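Local coordinates for protein mandelate racemase/muconate lactonizing enzyme (Roseovarius nubinhibens, PDB 2QDD) that is of unknown function but belongs to the enolase superfamily, binds magnesium and is probably a magnesium-dependent enzyme, at residues I40-D43 with E44-G48; C223-L226 with D227-A230. One frame throughout, in Å; residues are numbered along the deposited sequence.

Contact 1: I40-D43 with E44-G48; sequences IDTD and EGVTG
The beta hairpin between strands 29-42 and 47-52 closes here, with I40 paired with G48, the side chains of D41 and T47 joined, and a type I turn running from T42 to G45. I40 and G48 form a hydrogen-bonded antiparallel pair. I40 N gives a nearly straight bond to G48 O (2.9 Å), and G48 N returns one to I40 O at 3.0 Å. Both donors lie in the plane of the carbonyl they meet. Next along the strands, D41 and T47 stand side by side and point the same way. T47 OG1 donates to D41 OD2 at 2.7 Å and approaches this oxygen nearly along its C-O axis. With chi1 of -74°, T47 OG1 sits beside its own backbone N and reaches the carboxylate, while CG2 also stays near D41 OD2. A valine here would probably leave D41 OD2 without this donor and the carboxylate more at liberty to turn. T42 points toward the returning chain. Its OG1 lies between the backbone N and the carbonyl carbon (chi1 61°) and donates to V46 O at 2.7 Å, in the carbonyl plane and on a lone pair. T42 N adds a weak bond to the same V46 O, giving that oxygen two donors from one residue. V46 CG1 also packs against T42 OG1 at 3.3 Å. The turn is closed weakly by G45 N to T42 O, 3.3 Å. G45 has a positive phi, which favours glycine. I40 and T42 both rest on I114 of helix 101-119. A type I turn ending in a left-handed glycine is consistent with a G1-bulge hairpin, here at the edge of the N-terminal domain sheet of the enolase superfamily.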
loop_
_atom_site.group_PDB
_atom_site.type_symbol
_atom_site.label_atom_id
_atom_site.label_comp_id
_atom_site.label_asym_id
_atom_site.label_seq_id
_atom_site.Cartn_x
_atom_site.Cartn_y
_atom_site.Cartn_z
ATOM N N ILE A 40 26.401 4.364 41.792
ATOM C CA ILE A 40 27.050 3.096 41.474
ATOM C C ILE A 40 28.529 3.159 41.849
ATOM O O ILE A 40 29.289 3.957 41.285
ATOM C CB ILE A 40 26.916 2.723 39.966
ATOM C CG1 ILE A 40 25.442 2.686 39.539
ATOM C CG2 ILE A 40 27.615 1.398 39.680
ATOM C CD1 ILE A 40 25.186 1.976 38.214
ATOM N N ASP A 41 28.928 2.310 42.793
ATOM C CA ASP A 41 30.329 2.186 43.177
ATOM C C ASP A 41 30.962 1.005 42.475
ATOM O O ASP A 41 30.306 -0.010 42.239
ATOM C CB ASP A 41 30.466 2.025 44.695
ATOM C CG ASP A 41 30.079 3.282 45.452
ATOM O OD1 ASP A 41 29.228 3.199 46.361
ATOM O OD2 ASP A 41 30.628 4.356 45.139
ATOM N N THR A 42 32.240 1.146 42.144
ATOM C CA THR A 42 33.021 0.051 41.578
ATOM C C THR A 42 34.179 -0.326 42.501
ATOM O O THR A 42 34.458 0.378 43.474
ATOM C CB THR A 42 33.597 0.415 40.199
ATOM O OG1 THR A 42 34.465 1.543 40.331
ATOM C CG2 THR A 42 32.489 0.732 39.195
ATOM N N ASP A 43 34.857 -1.425 42.175
ATOM C CA ASP A 43 35.953 -1.954 42.992
ATOM C C ASP A 43 37.225 -1.100 42.951
ATOM O O ASP A 43 38.111 -1.258 43.794
ATOM C CB ASP A 43 36.260 -3.414 42.615
ATOM C CG ASP A 43 36.870 -3.558 41.223
ATOM O OD1 ASP A 43 36.465 -2.821 40.301
ATOM O OD2 ASP A 43 37.755 -4.420 41.047
ATOM N N GLU A 44 37.305 -0.193 41.976
ATOM C CA GLU A 44 38.472 0.665 41.795
ATOM C C GLU A 44 38.207 2.115 42.195
ATOM O O GLU A 44 38.999 3.010 41.890
ATOM C CB GLU A 44 38.980 0.579 40.354
ATOM C CG GLU A 44 40.054 -0.480 40.148
ATOM C CD GLU A 44 40.005 -1.107 38.767
ATOM O OE1 GLU A 44 39.626 -2.296 38.667
ATOM O OE2 GLU A 44 40.344 -0.413 37.785
ATOM N N GLY A 45 37.088 2.342 42.879
ATOM C CA GLY A 45 36.794 3.640 43.482
ATOM C C GLY A 45 36.293 4.711 42.526
ATOM O O GLY A 45 36.151 5.876 42.910
ATOM N N VAL A 46 36.018 4.327 41.281
ATOM C CA VAL A 46 35.288 5.202 40.366
ATOM C C VAL A 46 33.774 5.020 40.495
ATOM O O VAL A 46 33.249 3.904 40.430
ATOM C CB VAL A 46 35.828 5.151 38.892
ATOM C CG1 VAL A 46 36.103 3.728 38.434
ATOM C CG2 VAL A 46 34.908 5.887 37.919
ATOM N N THR A 47 33.099 6.144 40.708
ATOM C CA THR A 47 31.722 6.193 41.164
ATOM C C THR A 47 30.904 7.027 40.163
ATOM O O THR A 47 31.329 8.113 39.758
ATOM C CB THR A 47 31.672 6.806 42.595
ATOM O OG1 THR A 47 32.156 5.842 43.544
ATOM C CG2 THR A 47 30.272 7.252 42.986
ATOM N N GLY A 48 29.747 6.503 39.753
ATOM C CA GLY A 48 28.840 7.222 38.850
ATOM C C GLY A 48 27.501 7.531 39.489
ATOM O O GLY A 48 27.036 6.793 40.358
#

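Contact 2: C223-L226 with D227-A230; sequences CQTL and DQCA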
loop_
_atom_site.group_PDB
_atom_site.type_symbol
_atom_site.label_atom_id
_atom_site.label_comp_id
_atom_site.label_asym_id
_atom_site.label_seq_id
_atom_site.Cartn_x
_atom_site.Cartn_y
_atom_site.Cartn_z
ATOM N N CYS A 223 -2.385 14.217 19.731
ATOM C CA CYS A 223 -3.249 13.111 20.129
ATOM C C CYS A 223 -2.479 12.054 20.928
ATOM O O CYS A 223 -1.266 12.150 21.088
ATOM C CB CYS A 223 -3.899 12.488 18.891
ATOM S SG CYS A 223 -4.886 13.645 17.893
ATOM N N GLN A 224 -3.196 11.050 21.424
ATOM C CA GLN A 224 -2.689 10.145 22.457
ATOM C C GLN A 224 -1.781 9.052 21.890
ATOM O O GLN A 224 -0.854 8.585 22.563
ATOM C CB GLN A 224 -3.860 9.501 23.198
ATOM C CG GLN A 224 -3.819 9.669 24.710
ATOM C CD GLN A 224 -5.155 10.123 25.279
ATOM O OE1 GLN A 224 -6.212 9.595 24.922
ATOM N NE2 GLN A 224 -5.114 11.113 26.163
ATOM N N THR A 225 -2.071 8.638 20.659
ATOM C CA THR A 225 -1.387 7.518 20.028
ATOM C C THR A 225 -0.748 7.959 18.713
ATOM O O THR A 225 -1.155 8.967 18.117
ATOM C CB THR A 225 -2.352 6.337 19.739
ATOM O OG1 THR A 225 -3.220 6.681 18.656
ATOM C CG2 THR A 225 -3.193 5.977 20.967
ATOM N N LEU A 226 0.241 7.185 18.268
ATOM C CA LEU A 226 0.883 7.356 16.969
ATOM C C LEU A 226 -0.083 7.262 15.785
ATOM O O LEU A 226 -0.039 8.108 14.890
ATOM C CB LEU A 226 2.036 6.353 16.815
ATOM C CG LEU A 226 2.733 6.214 15.459
ATOM C CD1 LEU A 226 3.410 7.502 15.097
ATOM C CD2 LEU A 226 3.742 5.087 15.497
ATOM N N ASP A 227 -0.942 6.239 15.799
ATOM C CA ASP A 227 -2.028 6.057 14.818
ATOM C C ASP A 227 -2.900 7.295 14.622
ATOM O O ASP A 227 -3.187 7.697 13.493
ATOM C CB ASP A 227 -2.929 4.893 15.239
ATOM C CG ASP A 227 -2.742 3.665 14.374
ATOM O OD1 ASP A 227 -2.292 2.630 14.911
ATOM O OD2 ASP A 227 -3.050 3.728 13.160
ATOM N N GLN A 228 -3.321 7.884 15.734
ATOM C CA GLN A 228 -4.150 9.075 15.716
ATOM C C GLN A 228 -3.368 10.280 15.201
ATOM O O GLN A 228 -3.902 11.093 14.447
ATOM C CB GLN A 228 -4.685 9.353 17.117
ATOM C CG GLN A 228 -5.854 8.487 17.533
ATOM C CD GLN A 228 -6.210 8.665 18.996
ATOM O OE1 GLN A 228 -6.230 9.782 19.511
ATOM N NE2 GLN A 228 -6.489 7.559 19.675
ATOM N N CYS A 229 -2.103 10.384 15.608
ATOM C CA CYS A 229 -1.232 11.485 15.197
ATOM C C CYS A 229 -0.898 11.469 13.700
ATOM O O CYS A 229 -0.864 12.520 13.055
ATOM C CB CYS A 229 0.045 11.499 16.040
ATOM S SG CYS A 229 -0.188 12.166 17.714
ATOM N N ALA A 230 -0.671 10.270 13.163
ATOM C CA ALA A 230 -0.411 10.065 11.740
ATOM C C ALA A 230 -1.637 10.372 10.877
ATOM O O ALA A 230 -1.508 10.838 9.739
ATOM C CB ALA A 230 0.060 8.631 11.503
HETATM O O HOH W 1 -6.385 11.584 21.731
#
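Q228, on the first turn of helix 226-233, packs back against C223 and T225 in the loop that leads into it. Its CB lies 3.7 Å from C223 CB and also touches T225 OG1. CG stands beside its own backbone N (chi1 -78°) and meets T225 OG1 at 3.4 Å. The chain then runs extended (chi2 172°), which carries CD past T225 OG1 and splits the amide between two neighbours. NE2 stays on the threonine side, 3.9 Å from T225 CG2. On the other side the amide oxygen touches C223 CB. Q228 OE1 also accepts from a water at 2.9 Å. That water in turn accepts from Q224 N, so it bridges the glutamine tip to the loop backbone. The Q228 backbone is held as well: its N donates to T225 OG1 at 3.2 Å, the capping bond of the helix. T225 O then accepts from C229 N, and L226 O from A230 N at 2.8 Å, nearly end-on to the carbonyl. C229 SG takes a long, weak bond from C223 N. D227 OD2 forms a salt bridge with R258, and W256 of the second subunit packs on D227. Q228 likewise meets V287 of that subunit. The whole is a threonine N-cap, opening a helix that follows strand 218-220 in the barrel domain of the enolase superfamily.

The two contacts lie on opposite sides of the chain's centre, with their centres 43 Å apart, and share no element. Contact 1 belongs to the N-terminal domain and joins two neighbouring strands. Contact 2 belongs to the barrel domain and joins a loop to the helix it starts. Both are partly buried. Contact 1 is exposed at its turn, and no other protein chain touches it. Contact 2 has residues at a subunit interface. Its Q224 side chain is about 8 Å from that of E244, a magnesium-binding residue, whereas contact 1 lies away from the metal-binding residues. Threonine hydroxyls serve both, as donors in the hairpin and as a capping acceptor at the helix start.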